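Local coordinates for protein lysozyme M1 (Streptomyces coelicolor, PDB 1JFX) that cleaves the beta-1,4 links between N-acetylmuramic acid and N-acetylglucosamine in bacterial peptidoglycan, with both acetylmuramidase and diacetylmuramidase activity, at residues Y62-P67 against D98-P103; P177-W182 against K201-A206; G56-A61 against R91-V96; A74-F79 against H124-A129. All coordinates share one frame; numbering follows the deposited sequence.

Contact 1. Residues Y62-P67 against D98-P103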
loop_
_atom_site.group_PDB
_atom_site.type_symbol
_atom_site.label_atom_id
_atom_site.label_comp_id
_atom_site.label_asym_id
_atom_site.label_seq_id
_atom_site.Cartn_x
_atom_site.Cartn_y
_atom_site.Cartn_z
ATOM N N TYR A 62 1.119 -5.160 -1.816
ATOM C CA TYR A 62 0.415 -4.803 -0.588
ATOM C C TYR A 62 -0.316 -6.003 0.003
ATOM O O TYR A 62 -0.697 -6.949 -0.703
ATOM C CB TYR A 62 -0.538 -3.595 -0.790
ATOM C CG TYR A 62 -1.845 -3.810 -1.537
ATOM C CD1 TYR A 62 -2.974 -4.303 -0.877
ATOM C CD2 TYR A 62 -1.986 -3.406 -2.866
ATOM C CE1 TYR A 62 -4.211 -4.373 -1.517
ATOM C CE2 TYR A 62 -3.224 -3.478 -3.521
ATOM C CZ TYR A 62 -4.329 -3.953 -2.835
ATOM O OH TYR A 62 -5.565 -3.968 -3.421
ATOM N N HIS A 63 -0.462 -5.967 1.318
ATOM C CA HIS A 63 -1.143 -7.009 2.074
ATOM C C HIS A 63 -2.408 -6.448 2.683
ATOM O O HIS A 63 -2.348 -5.426 3.374
ATOM C CB HIS A 63 -0.263 -7.488 3.225
ATOM C CG HIS A 63 -0.950 -8.447 4.149
ATOM N ND1 HIS A 63 -1.183 -9.764 3.815
ATOM C CD2 HIS A 63 -1.480 -8.270 5.384
ATOM C CE1 HIS A 63 -1.829 -10.359 4.805
ATOM N NE2 HIS A 63 -2.022 -9.473 5.769
ATOM N N PHE A 64 -3.547 -7.094 2.424
ATOM C CA PHE A 64 -4.796 -6.646 3.033
ATOM C C PHE A 64 -4.900 -7.346 4.396
ATOM O O PHE A 64 -5.109 -8.560 4.491
ATOM C CB PHE A 64 -5.991 -7.002 2.148
ATOM C CG PHE A 64 -7.279 -6.359 2.594
ATOM C CD1 PHE A 64 -7.922 -6.789 3.750
ATOM C CD2 PHE A 64 -7.843 -5.318 1.858
ATOM C CE1 PHE A 64 -9.128 -6.186 4.173
ATOM C CE2 PHE A 64 -9.044 -4.709 2.267
ATOM C CZ PHE A 64 -9.683 -5.148 3.428
ATOM N N ALA A 65 -4.729 -6.569 5.458
ATOM C CA ALA A 65 -4.765 -7.111 6.811
ATOM C C ALA A 65 -6.120 -7.608 7.295
ATOM O O ALA A 65 -7.144 -7.032 6.977
ATOM C CB ALA A 65 -4.276 -6.049 7.792
ATOM N N ARG A 66 -6.098 -8.676 8.090
ATOM C CA ARG A 66 -7.301 -9.183 8.751
ATOM C C ARG A 66 -6.771 -9.415 10.171
ATOM O O ARG A 66 -6.450 -10.543 10.561
ATOM C CB ARG A 66 -7.786 -10.492 8.130
ATOM C CG ARG A 66 -8.292 -10.347 6.687
ATOM C CD ARG A 66 -9.517 -9.430 6.566
ATOM N NE ARG A 66 -10.122 -9.608 5.248
ATOM C CZ ARG A 66 -11.199 -10.349 5.023
ATOM N NH1 ARG A 66 -11.803 -10.968 6.038
ATOM N NH2 ARG A 66 -11.654 -10.502 3.784
ATOM N N PRO A 67 -6.667 -8.341 10.963
ATOM C CA PRO A 67 -6.155 -8.437 12.332
ATOM C C PRO A 67 -6.836 -9.434 13.268
ATOM O O PRO A 67 -6.258 -9.817 14.278
ATOM C CB PRO A 67 -6.232 -6.989 12.829
ATOM C CG PRO A 67 -5.968 -6.200 11.580
ATOM C CD PRO A 67 -6.863 -6.929 10.578
ATOM N N ASP A 98 -2.179 -2.728 4.143
ATOM C CA ASP A 98 -3.492 -2.156 3.826
ATOM C C ASP A 98 -4.367 -2.572 5.008
ATOM O O ASP A 98 -4.822 -3.715 5.096
ATOM C CB ASP A 98 -4.012 -2.763 2.514
ATOM C CG ASP A 98 -5.404 -2.274 2.126
ATOM O OD1 ASP A 98 -6.189 -1.867 3.013
ATOM O OD2 ASP A 98 -5.726 -2.329 0.918
ATOM N N ILE A 99 -4.590 -1.638 5.922
ATOM C CA ILE A 99 -5.368 -1.926 7.115
ATOM C C ILE A 99 -6.524 -0.920 7.098
ATOM O O ILE A 99 -6.332 0.287 7.231
ATOM C CB ILE A 99 -4.433 -1.859 8.370
ATOM C CG1 ILE A 99 -5.174 -2.396 9.590
ATOM C CG2 ILE A 99 -3.829 -0.455 8.527
ATOM C CD1 ILE A 99 -4.249 -2.738 10.761
ATOM N N GLU A 100 -7.732 -1.454 6.934
ATOM C CA GLU A 100 -8.915 -0.620 6.751
ATOM C C GLU A 100 -10.192 -1.303 7.259
ATOM O O GLU A 100 -10.128 -2.402 7.787
ATOM C CB GLU A 100 -9.044 -0.354 5.245
ATOM C CG GLU A 100 -9.306 -1.625 4.421
ATOM C CD GLU A 100 -9.503 -1.333 2.940
ATOM O OE1 GLU A 100 -8.505 -1.244 2.194
ATOM O OE2 GLU A 100 -10.661 -1.166 2.520
ATOM N N HIS A 101 -11.338 -0.645 7.076
ATOM C CA HIS A 101 -12.626 -1.186 7.537
ATOM C C HIS A 101 -12.785 -2.676 7.237
ATOM O O HIS A 101 -12.669 -3.112 6.090
ATOM C CB HIS A 101 -13.810 -0.460 6.880
ATOM C CG HIS A 101 -14.114 0.888 7.455
ATOM N ND1 HIS A 101 -13.229 1.945 7.388
ATOM C CD2 HIS A 101 -15.234 1.371 8.048
ATOM C CE1 HIS A 101 -13.795 3.021 7.905
ATOM N NE2 HIS A 101 -15.012 2.700 8.312
ATOM N N ASN A 102 -13.087 -3.441 8.279
ATOM C CA ASN A 102 -13.299 -4.878 8.155
ATOM C C ASN A 102 -14.439 -5.102 7.155
ATOM O O ASN A 102 -15.508 -4.516 7.281
ATOM C CB ASN A 102 -13.675 -5.442 9.535
ATOM C CG ASN A 102 -13.716 -6.964 9.576
ATOM O OD1 ASN A 102 -13.570 -7.640 8.554
ATOM N ND2 ASN A 102 -13.926 -7.510 10.769
ATOM N N PRO A 103 -14.214 -5.933 6.133
ATOM C CA PRO A 103 -15.280 -6.185 5.161
ATOM C C PRO A 103 -16.270 -7.242 5.669
ATOM O O PRO A 103 -17.332 -7.433 5.087
ATOM C CB PRO A 103 -14.513 -6.660 3.922
ATOM C CG PRO A 103 -13.324 -7.380 4.520
ATOM C CD PRO A 103 -12.915 -6.463 5.664
HETATM O O HOH W 1 -7.450 -4.257 6.289
HETATM O O HOH W 2 -12.100 -10.237 8.960
#
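Phe64 and Asp98 pair in parallel register, held by hydrogen bonds from Asp98 N to His63 O (2.8 Å) and from Ala65 N to Asp98 O (2.9 Å). Past this pair the chains part, and water 1 fills in for direct bonding by donating to Ala65 O and Asp98 O and accepting from Glu100 N. The same water lies 3.3 Å above one face of the Phe64 ring, toward its rim. With CG anti to the backbone N (chi1 -170°), that ring reaches across to both acids: CE2 comes within 3.5 Å of Glu100 CD, and the ring and carboxylate planes are 38° apart. Tyr62 runs alongside Asp98 and brings CE1 to 3.5 Å from OD2. In this family 25 lysozyme domain the strands form a beta/alpha barrel, and Asp98 and Glu100, predicted active-site acids, sit where strand 96-98 ends and its loop begins; the Tyr62 side chain lies about 5 Å from that of Asp9, also predicted to be in the active site. Farther along the loop, Pro103 CG rests 3.6 Å above one face of the Arg66 guanidinium, whose NH2 is engaged in a salt bridge with Glu36. Water 2 joins Arg66 NH1 to Asn102 OD1. Ala65, Pro67 and Ile99 meet through aliphatic carbons, the Pro67 ring touching the end of Ile99 (CG to CD1, 4.0 Å), and all three pack on helix 113-131.

Contact 2. Residues P177-W182 against K201-A206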
loop_
_atom_site.group_PDB
_atom_site.type_symbol
_atom_site.label_atom_id
_atom_site.label_comp_id
_atom_site.label_asym_id
_atom_site.label_seq_id
_atom_site.Cartn_x
_atom_site.Cartn_y
_atom_site.Cartn_z
ATOM N N PRO A 177 3.004 12.822 9.966
ATOM C CA PRO A 177 3.569 14.143 9.676
ATOM C C PRO A 177 3.188 14.714 8.313
ATOM O O PRO A 177 3.246 15.924 8.097
ATOM C CB PRO A 177 5.071 13.914 9.814
ATOM C CG PRO A 177 5.219 12.485 9.321
ATOM C CD PRO A 177 4.056 11.788 10.005
ATOM N N THR A 178 2.816 13.826 7.400
ATOM C CA THR A 178 2.426 14.204 6.050
ATOM C C THR A 178 2.012 12.917 5.349
ATOM O O THR A 178 2.059 11.838 5.950
ATOM C CB THR A 178 3.621 14.831 5.260
ATOM O OG1 THR A 178 3.145 15.366 4.024
ATOM C CG2 THR A 178 4.706 13.789 4.970
ATOM N N TRP A 179 1.584 13.023 4.096
ATOM C CA TRP A 179 1.243 11.820 3.351
ATOM C C TRP A 179 2.350 11.586 2.334
ATOM O O TRP A 179 2.972 12.535 1.852
ATOM C CB TRP A 179 -0.106 11.962 2.627
ATOM C CG TRP A 179 -0.201 13.129 1.696
ATOM C CD1 TRP A 179 -0.567 14.401 2.016
ATOM C CD2 TRP A 179 0.030 13.119 0.277
ATOM N NE1 TRP A 179 -0.584 15.188 0.889
ATOM C CE2 TRP A 179 -0.224 14.428 -0.194
ATOM C CE3 TRP A 179 0.422 12.129 -0.639
ATOM C CZ2 TRP A 179 -0.101 14.778 -1.539
ATOM C CZ3 TRP A 179 0.545 12.478 -1.978
ATOM C CH2 TRP A 179 0.285 13.787 -2.415
ATOM N N THR A 180 2.600 10.312 2.024
ATOM C CA THR A 180 3.612 9.924 1.046
ATOM C C THR A 180 2.909 9.538 -0.263
ATOM O O THR A 180 3.336 9.944 -1.340
ATOM C CB THR A 180 4.467 8.763 1.595
ATOM O OG1 THR A 180 5.216 9.239 2.724
ATOM C CG2 THR A 180 5.447 8.250 0.531
ATOM N N PHE A 181 1.838 8.757 -0.161
ATOM C CA PHE A 181 1.029 8.395 -1.333
ATOM C C PHE A 181 -0.395 8.797 -0.993
ATOM O O PHE A 181 -0.775 8.833 0.183
ATOM C CB PHE A 181 1.060 6.887 -1.611
ATOM C CG PHE A 181 2.388 6.390 -2.097
ATOM C CD1 PHE A 181 2.768 6.576 -3.423
ATOM C CD2 PHE A 181 3.243 5.722 -1.239
ATOM C CE1 PHE A 181 3.982 6.097 -3.888
ATOM C CE2 PHE A 181 4.471 5.233 -1.698
ATOM C CZ PHE A 181 4.840 5.419 -3.014
ATOM N N TRP A 182 -1.189 9.096 -2.017
ATOM C CA TRP A 182 -2.577 9.472 -1.794
ATOM C C TRP A 182 -3.449 8.871 -2.892
ATOM O O TRP A 182 -3.259 9.149 -4.076
ATOM C CB TRP A 182 -2.700 11.002 -1.762
ATOM C CG TRP A 182 -4.091 11.563 -1.905
ATOM C CD1 TRP A 182 -5.271 11.011 -1.471
ATOM C CD2 TRP A 182 -4.433 12.802 -2.536
ATOM N NE1 TRP A 182 -6.326 11.844 -1.802
ATOM C CE2 TRP A 182 -5.834 12.945 -2.455
ATOM C CE3 TRP A 182 -3.684 13.806 -3.168
ATOM C CZ2 TRP A 182 -6.504 14.053 -2.986
ATOM C CZ3 TRP A 182 -4.349 14.906 -3.692
ATOM C CH2 TRP A 182 -5.747 15.016 -3.600
ATOM N N LYS A 201 -1.286 9.581 -6.177
ATOM C CA LYS A 201 -0.304 10.638 -6.378
ATOM C C LYS A 201 0.808 10.372 -5.345
ATOM O O LYS A 201 0.539 9.868 -4.245
ATOM C CB LYS A 201 -0.942 12.006 -6.105
ATOM C CG LYS A 201 0.009 13.179 -6.269
ATOM C CD LYS A 201 -0.759 14.490 -6.161
ATOM C CE LYS A 201 0.166 15.688 -5.994
ATOM N NZ LYS A 201 1.043 15.933 -7.182
ATOM N N PHE A 202 2.055 10.667 -5.716
ATOM C CA PHE A 202 3.193 10.515 -4.802
ATOM C C PHE A 202 3.589 11.927 -4.375
ATOM O O PHE A 202 3.680 12.823 -5.216
ATOM C CB PHE A 202 4.371 9.830 -5.506
ATOM C CG PHE A 202 5.662 9.886 -4.728
ATOM C CD1 PHE A 202 5.856 9.079 -3.601
ATOM C CD2 PHE A 202 6.685 10.750 -5.123
ATOM C CE1 PHE A 202 7.061 9.131 -2.873
ATOM C CE2 PHE A 202 7.893 10.810 -4.402
ATOM C CZ PHE A 202 8.077 9.997 -3.276
ATOM N N ASN A 203 3.832 12.125 -3.082
ATOM C CA ASN A 203 4.167 13.454 -2.576
ATOM C C ASN A 203 5.657 13.734 -2.701
ATOM O O ASN A 203 6.398 13.688 -1.717
ATOM C CB ASN A 203 3.720 13.573 -1.115
ATOM C CG ASN A 203 3.574 15.018 -0.660
ATOM O OD1 ASN A 203 3.826 15.947 -1.424
ATOM N ND2 ASN A 203 3.163 15.208 0.588
ATOM N N GLY A 204 6.093 14.035 -3.918
ATOM C CA GLY A 204 7.504 14.304 -4.130
ATOM C C GLY A 204 7.934 14.114 -5.570
ATOM O O GLY A 204 7.145 13.736 -6.434
ATOM N N SER A 205 9.206 14.391 -5.818
ATOM C CA SER A 205 9.795 14.292 -7.144
ATOM C C SER A 205 10.040 12.864 -7.601
ATOM O O SER A 205 9.968 11.924 -6.815
ATOM C CB SER A 205 11.144 15.000 -7.148
ATOM O OG SER A 205 12.071 14.308 -6.317
ATOM N N ALA A 206 10.375 12.722 -8.876
ATOM C CA ALA A 206 10.686 11.405 -9.418
ATOM C C ALA A 206 11.885 10.844 -8.654
ATOM O O ALA A 206 11.937 9.644 -8.334
ATOM C CB ALA A 206 11.005 11.511 -10.906
#
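Trp179 and Asn203 lie flat on one another: the indole and the amide planes are only 17° apart, with ND2 over the centre of the ring system. Asn203 CB adds a CH-pi contact, 3.6 Å from the centroid of the six-membered ring. From the opposite face comes Trp182 CB, 3.4 Å above the plane near the rim, so the indole is sandwiched. Trp179 CG sits between its own backbone N and carbonyl carbon (chi1 56°), which turns the ring toward Asn203. The amide is kept from rotating by the bond from Asn203 ND2 to Trp179 O (3.0 Å), with the acceptor almost in the amide plane. At the indole rim, CZ3 meets Lys201 O at 3.5 Å, while the aliphatic part of Lys201 passes by CH2 before its amine reaches Ser3 O. Strands 181-185 and 196-202 are antiparallel here and complete the barrel, with no helix between them, unlike a regular beta-alpha repeat. Two bonds between Trp182 and Lys201, and one from Asn203 N to Thr180 O (2.8 Å), hold the register. On the other sheet face, Phe181 and Phe202 meet at a slant, CE1 to CD1 at 3.5 Å; Leu212 and Leu209 of helix 206-214 pack on Phe181 and Phe202, respectively.

Contact 3. Residues G56-A61 against R91-V96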
loop_
_atom_site.group_PDB
_atom_site.type_symbol
_atom_site.label_atom_id
_atom_site.label_comp_id
_atom_site.label_asym_id
_atom_site.label_seq_id
_atom_site.Cartn_x
_atom_site.Cartn_y
_atom_site.Cartn_z
ATOM N N GLY A 56 8.973 -1.139 -16.740
ATOM C CA GLY A 56 9.687 -0.006 -16.183
ATOM C C GLY A 56 8.941 0.763 -15.110
ATOM O O GLY A 56 9.327 1.881 -14.764
ATOM N N ILE A 57 7.877 0.163 -14.585
ATOM C CA ILE A 57 7.084 0.782 -13.524
ATOM C C ILE A 57 7.760 0.464 -12.181
ATOM O O ILE A 57 8.176 -0.675 -11.943
ATOM C CB ILE A 57 5.634 0.199 -13.518
ATOM C CG1 ILE A 57 4.871 0.621 -14.783
ATOM C CG2 ILE A 57 4.886 0.656 -12.270
ATOM C CD1 ILE A 57 4.536 2.120 -14.843
ATOM N N ILE A 58 7.914 1.471 -11.322
ATOM C CA ILE A 58 8.484 1.263 -9.984
ATOM C C ILE A 58 7.282 0.687 -9.236
ATOM O O ILE A 58 6.272 1.357 -9.057
ATOM C CB ILE A 58 8.959 2.603 -9.376
ATOM C CG1 ILE A 58 10.132 3.144 -10.206
ATOM C CG2 ILE A 58 9.388 2.413 -7.934
ATOM C CD1 ILE A 58 10.551 4.552 -9.832
ATOM N N ARG A 59 7.385 -0.564 -8.809
ATOM C CA ARG A 59 6.243 -1.230 -8.210
ATOM C C ARG A 59 6.485 -1.950 -6.909
ATOM O O ARG A 59 7.601 -2.388 -6.638
ATOM C CB ARG A 59 5.688 -2.222 -9.229
ATOM C CG ARG A 59 6.728 -3.243 -9.738
ATOM C CD ARG A 59 6.655 -4.516 -8.928
ATOM N NE ARG A 59 7.571 -5.552 -9.419
ATOM C CZ ARG A 59 8.852 -5.644 -9.072
ATOM N NH1 ARG A 59 9.378 -4.750 -8.244
ATOM N NH2 ARG A 59 9.588 -6.672 -9.488
ATOM N N GLY A 60 5.418 -2.074 -6.123
ATOM C CA GLY A 60 5.497 -2.760 -4.842
ATOM C C GLY A 60 4.252 -3.610 -4.640
ATOM O O GLY A 60 3.334 -3.585 -5.464
ATOM N N ALA A 61 4.224 -4.362 -3.547
ATOM C CA ALA A 61 3.097 -5.246 -3.230
ATOM C C ALA A 61 2.380 -4.773 -1.974
ATOM O O ALA A 61 2.958 -4.053 -1.159
ATOM C CB ALA A 61 3.610 -6.649 -3.000
ATOM N N ARG A 91 13.389 -0.498 -8.998
ATOM C CA ARG A 91 11.986 -0.673 -9.354
ATOM C C ARG A 91 11.107 -1.364 -8.331
ATOM O O ARG A 91 10.000 -1.781 -8.672
ATOM C CB ARG A 91 11.868 -1.463 -10.664
ATOM C CG ARG A 91 12.479 -0.760 -11.850
ATOM C CD ARG A 91 12.178 -1.488 -13.156
ATOM N NE ARG A 91 13.005 -0.918 -14.213
ATOM C CZ ARG A 91 13.325 -1.541 -15.341
ATOM N NH1 ARG A 91 12.884 -2.765 -15.586
ATOM N NH2 ARG A 91 14.142 -0.946 -16.201
ATOM N N THR A 92 11.584 -1.491 -7.096
ATOM C CA THR A 92 10.782 -2.171 -6.089
ATOM C C THR A 92 10.508 -1.282 -4.891
ATOM O O THR A 92 11.430 -0.833 -4.217
ATOM C CB THR A 92 11.490 -3.439 -5.613
ATOM O OG1 THR A 92 11.828 -4.229 -6.754
ATOM C CG2 THR A 92 10.575 -4.261 -4.697
ATOM N N LEU A 93 9.230 -1.018 -4.644
ATOM C CA LEU A 93 8.849 -0.180 -3.510
ATOM C C LEU A 93 8.719 -0.997 -2.232
ATOM O O LEU A 93 8.550 -2.216 -2.274
ATOM C CB LEU A 93 7.498 0.487 -3.790
ATOM C CG LEU A 93 7.490 1.564 -4.881
ATOM C CD1 LEU A 93 6.053 1.884 -5.305
ATOM C CD2 LEU A 93 8.214 2.805 -4.373
ATOM N N PRO A 94 8.811 -0.331 -1.067
ATOM C CA PRO A 94 8.660 -1.069 0.185
ATOM C C PRO A 94 7.192 -1.538 0.230
ATOM O O PRO A 94 6.302 -0.863 -0.303
ATOM C CB PRO A 94 8.978 -0.019 1.258
ATOM C CG PRO A 94 8.657 1.296 0.586
ATOM C CD PRO A 94 9.148 1.084 -0.824
ATOM N N GLY A 95 6.954 -2.689 0.849
ATOM C CA GLY A 95 5.605 -3.231 0.938
ATOM C C GLY A 95 4.625 -2.365 1.699
ATOM O O GLY A 95 5.013 -1.517 2.497
ATOM N N VAL A 96 3.345 -2.621 1.458
ATOM C CA VAL A 96 2.256 -1.876 2.069
ATOM C C VAL A 96 1.356 -2.713 2.952
ATOM O O VAL A 96 0.991 -3.827 2.589
ATOM C CB VAL A 96 1.371 -1.235 0.973
ATOM C CG1 VAL A 96 0.022 -0.775 1.544
ATOM C CG2 VAL A 96 2.088 -0.013 0.385
HETATM O O HOH W 3 6.651 -4.389 -2.122
#
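Arg59 is held by both its backbone N and its backbone O: the N donates to Arg91 O (2.9 Å) and the O accepts from Leu93 N (2.9 Å). Thr92 CA adds a CA-H...O contact to the same Arg59 O at 3.2 Å. Farther along, the backbones bow apart, water 3 spans the gap between Ala61 N and Leu93 O, and direct bonding resumes from Val96 N to Ala61 O. This is the point at which strand 96-98 starts to pair with strand 58-64, the two parallel strands of a beta-alpha-beta unit whose helix is 72-81. Among polar side chains, that of Arg59 bends at chi2 and leans across toward the 91-96 chain, to put NH1 2.9 Å from Thr92 OG1, the bond lying within the guanidinium plane. Second-shell partners hold both ends: Tyr49 O takes the Arg59 NE hydrogen and its ring offers a cation-pi contact, while Thr92 OG1 also bonds Asp89. The Arg91 guanidinium carries Gly56 CA 3.9 Å above one face and has Tyr53 as a cation-pi partner; Gly56 itself ends helix 45-54 in a Schellman motif. Apolar contacts are fewer. Ile58 CG2 meets Leu93 CG at 3.7 Å, the branches at about a right angle, and both residues lean on Leu209 and Ala213 of helix 206-214.

Contact 4. Residues A74-F79 against H124-A129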
loop_
_atom_site.group_PDB
_atom_site.type_symbol
_atom_site.label_atom_id
_atom_site.label_comp_id
_atom_site.label_asym_id
_atom_site.label_seq_id
_atom_site.Cartn_x
_atom_site.Cartn_y
_atom_site.Cartn_z
ATOM N N ALA A 74 2.596 -12.723 12.475
ATOM C CA ALA A 74 2.279 -13.800 11.538
ATOM C C ALA A 74 1.916 -13.314 10.137
ATOM O O ALA A 74 2.367 -13.885 9.141
ATOM C CB ALA A 74 1.148 -14.661 12.084
ATOM N N GLN A 75 1.100 -12.270 10.041
ATOM C CA GLN A 75 0.733 -11.797 8.720
ATOM C C GLN A 75 1.892 -11.091 8.017
ATOM O O GLN A 75 1.966 -11.124 6.794
ATOM C CB GLN A 75 -0.532 -10.925 8.772
ATOM C CG GLN A 75 -1.772 -11.817 8.738
ATOM C CD GLN A 75 -3.097 -11.099 8.899
ATOM O OE1 GLN A 75 -3.390 -10.124 8.200
ATOM N NE2 GLN A 75 -3.929 -11.610 9.811
ATOM N N ALA A 76 2.804 -10.480 8.778
ATOM C CA ALA A 76 3.960 -9.828 8.153
ATOM C C ALA A 76 4.856 -10.908 7.525
ATOM O O ALA A 76 5.381 -10.719 6.419
ATOM C CB ALA A 76 4.765 -8.998 9.201
ATOM N N ASP A 77 5.043 -12.030 8.220
ATOM C CA ASP A 77 5.871 -13.108 7.668
ATOM C C ASP A 77 5.193 -13.694 6.421
ATOM O O ASP A 77 5.850 -13.942 5.405
ATOM C CB ASP A 77 6.107 -14.224 8.705
ATOM C CG ASP A 77 7.309 -13.961 9.603
ATOM O OD1 ASP A 77 8.341 -13.481 9.089
ATOM O OD2 ASP A 77 7.239 -14.245 10.827
ATOM N N TYR A 78 3.882 -13.912 6.492
ATOM C CA TYR A 78 3.139 -14.457 5.361
ATOM C C TYR A 78 3.321 -13.545 4.141
ATOM O O TYR A 78 3.641 -14.000 3.050
ATOM C CB TYR A 78 1.653 -14.582 5.734
ATOM C CG TYR A 78 0.759 -15.007 4.586
ATOM C CD1 TYR A 78 1.082 -16.107 3.794
ATOM C CD2 TYR A 78 -0.400 -14.295 4.286
ATOM C CE1 TYR A 78 0.265 -16.481 2.721
ATOM C CE2 TYR A 78 -1.220 -14.659 3.219
ATOM C CZ TYR A 78 -0.882 -15.750 2.442
ATOM O OH TYR A 78 -1.684 -16.119 1.375
ATOM N N PHE A 79 3.138 -12.246 4.349
ATOM C CA PHE A 79 3.307 -11.261 3.284
ATOM C C PHE A 79 4.737 -11.262 2.728
ATOM O O PHE A 79 4.950 -11.315 1.513
ATOM C CB PHE A 79 2.961 -9.874 3.842
ATOM C CG PHE A 79 3.166 -8.737 2.869
ATOM C CD1 PHE A 79 2.639 -8.779 1.576
ATOM C CD2 PHE A 79 3.821 -7.583 3.292
ATOM C CE1 PHE A 79 2.756 -7.665 0.715
ATOM C CE2 PHE A 79 3.948 -6.479 2.462
ATOM C CZ PHE A 79 3.412 -6.511 1.164
ATOM N N HIS A 124 4.786 -4.083 11.667
ATOM C CA HIS A 124 5.891 -3.243 11.246
ATOM C C HIS A 124 7.238 -3.849 11.665
ATOM O O HIS A 124 8.170 -3.918 10.868
ATOM C CB HIS A 124 5.746 -1.823 11.829
ATOM C CG HIS A 124 6.949 -0.958 11.609
ATOM N ND1 HIS A 124 8.106 -1.092 12.350
ATOM C CD2 HIS A 124 7.202 0.004 10.688
ATOM C CE1 HIS A 124 9.019 -0.254 11.891
ATOM N NE2 HIS A 124 8.498 0.421 10.882
ATOM N N ALA A 125 7.335 -4.302 12.910
ATOM C CA ALA A 125 8.589 -4.865 13.394
ATOM C C ALA A 125 9.014 -6.084 12.599
ATOM O O ALA A 125 10.188 -6.206 12.232
ATOM C CB ALA A 125 8.478 -5.230 14.861
ATOM N N ARG A 126 8.073 -6.983 12.323
ATOM C CA ARG A 126 8.423 -8.196 11.591
ATOM C C ARG A 126 8.709 -7.913 10.123
ATOM O O ARG A 126 9.629 -8.508 9.542
ATOM C CB ARG A 126 7.320 -9.249 11.732
ATOM C CG ARG A 126 7.629 -10.597 11.063
ATOM C CD ARG A 126 9.006 -11.177 11.458
ATOM N NE ARG A 126 9.244 -11.245 12.903
ATOM C CZ ARG A 126 9.150 -12.351 13.642
ATOM N NH1 ARG A 126 8.807 -13.517 13.098
ATOM N NH2 ARG A 126 9.441 -12.300 14.934
ATOM N N TYR A 127 7.949 -7.011 9.517
ATOM C CA TYR A 127 8.201 -6.704 8.116
ATOM C C TYR A 127 9.598 -6.086 7.980
ATOM O O TYR A 127 10.320 -6.383 7.019
ATOM C CB TYR A 127 7.142 -5.746 7.562
ATOM C CG TYR A 127 7.301 -5.543 6.075
ATOM C CD1 TYR A 127 7.036 -6.586 5.180
ATOM C CD2 TYR A 127 7.793 -4.340 5.561
ATOM C CE1 TYR A 127 7.274 -6.440 3.810
ATOM C CE2 TYR A 127 8.027 -4.181 4.195
ATOM C CZ TYR A 127 7.774 -5.239 3.325
ATOM O OH TYR A 127 8.052 -5.094 1.984
ATOM N N LYS A 128 9.984 -5.249 8.943
ATOM C CA LYS A 128 11.301 -4.620 8.887
ATOM C C LYS A 128 12.395 -5.664 9.110
ATOM O O LYS A 128 13.430 -5.629 8.449
ATOM C CB LYS A 128 11.419 -3.497 9.925
ATOM C CG LYS A 128 12.660 -2.627 9.728
ATOM C CD LYS A 128 12.600 -1.353 10.560
ATOM C CE LYS A 128 13.765 -0.420 10.224
ATOM N NZ LYS A 128 13.710 0.118 8.824
ATOM N N ALA A 129 12.164 -6.592 10.033
ATOM C CA ALA A 129 13.151 -7.640 10.286
ATOM C C ALA A 129 13.332 -8.468 9.007
ATOM O O ALA A 129 14.449 -8.862 8.648
ATOM C CB ALA A 129 12.690 -8.535 11.438
#
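Arg126 presses its CB against Ala76 CB at 3.6 Å and then curls over Asp77. CG is anti to the backbone N (chi1 -177°) and the chain bends at chi2 and chi3, so that CG and CD lie against the Asp77 carboxylate and NH1 reaches OD2. The resulting salt bridge, 2.9 Å from Arg126 NH1 to Asp77 OD2, uses the syn lone pair of that oxygen, although the two planes are 57° apart; a single N-H makes the bond, with the oxygen tilted from the guanidinium plane. The remaining oxygen, OD1, pairs with Arg130, one turn beyond Arg126 in helix 113-131, so two arginines share the acid; OD1 is also 3.4 Å from Arg126 CD. Helices 72-81 and 113-131 are neighbours on the outside of the barrel and run in roughly the same direction; the axes of segments 74-79 and 124-129 approach to 8.1 Å and cross at -32°. The small Ala76 side chain is consistent with so close an approach: its methyl sits directly on the backbone of the facing helix, 3.8 Å from Tyr127 N. Tyr127 turns inward toward the sheet. Tyr127 CE1 meets Phe79 CE2 at 3.6 Å, the rings in planes that are nearly parallel but slid so far apart that there is little overlap. The phenol oxygen is held by two backbone groups, Gly84 O and Gly95 N, and Phe123 packs against Ala76 and Phe79.

How the contacts relate
Contacts 1, 2 and 3 lie on one curled sheet, whereas contact 4 joins two helices outside it. Contacts 3 and 4 are buried; contacts 1 and 2 are partly exposed. Strand 58-64 serves contacts 1 and 3, which lie at its two ends: both combine direct backbone bonds with bridging water, contact 1 adding the predicted active-site acids and contact 3 the Arg59-Thr92 bond. Contact 4 touches both, through Phe79 against Tyr62, His63 and Ala61, and through Gln75, which bonds His63 and Arg66. Contact 2, 21 Å from contact 1 between centres, relies on antiparallel bonding and an amide-indole stack, and contact 4 on aliphatic and aromatic packing beside a salt bridge.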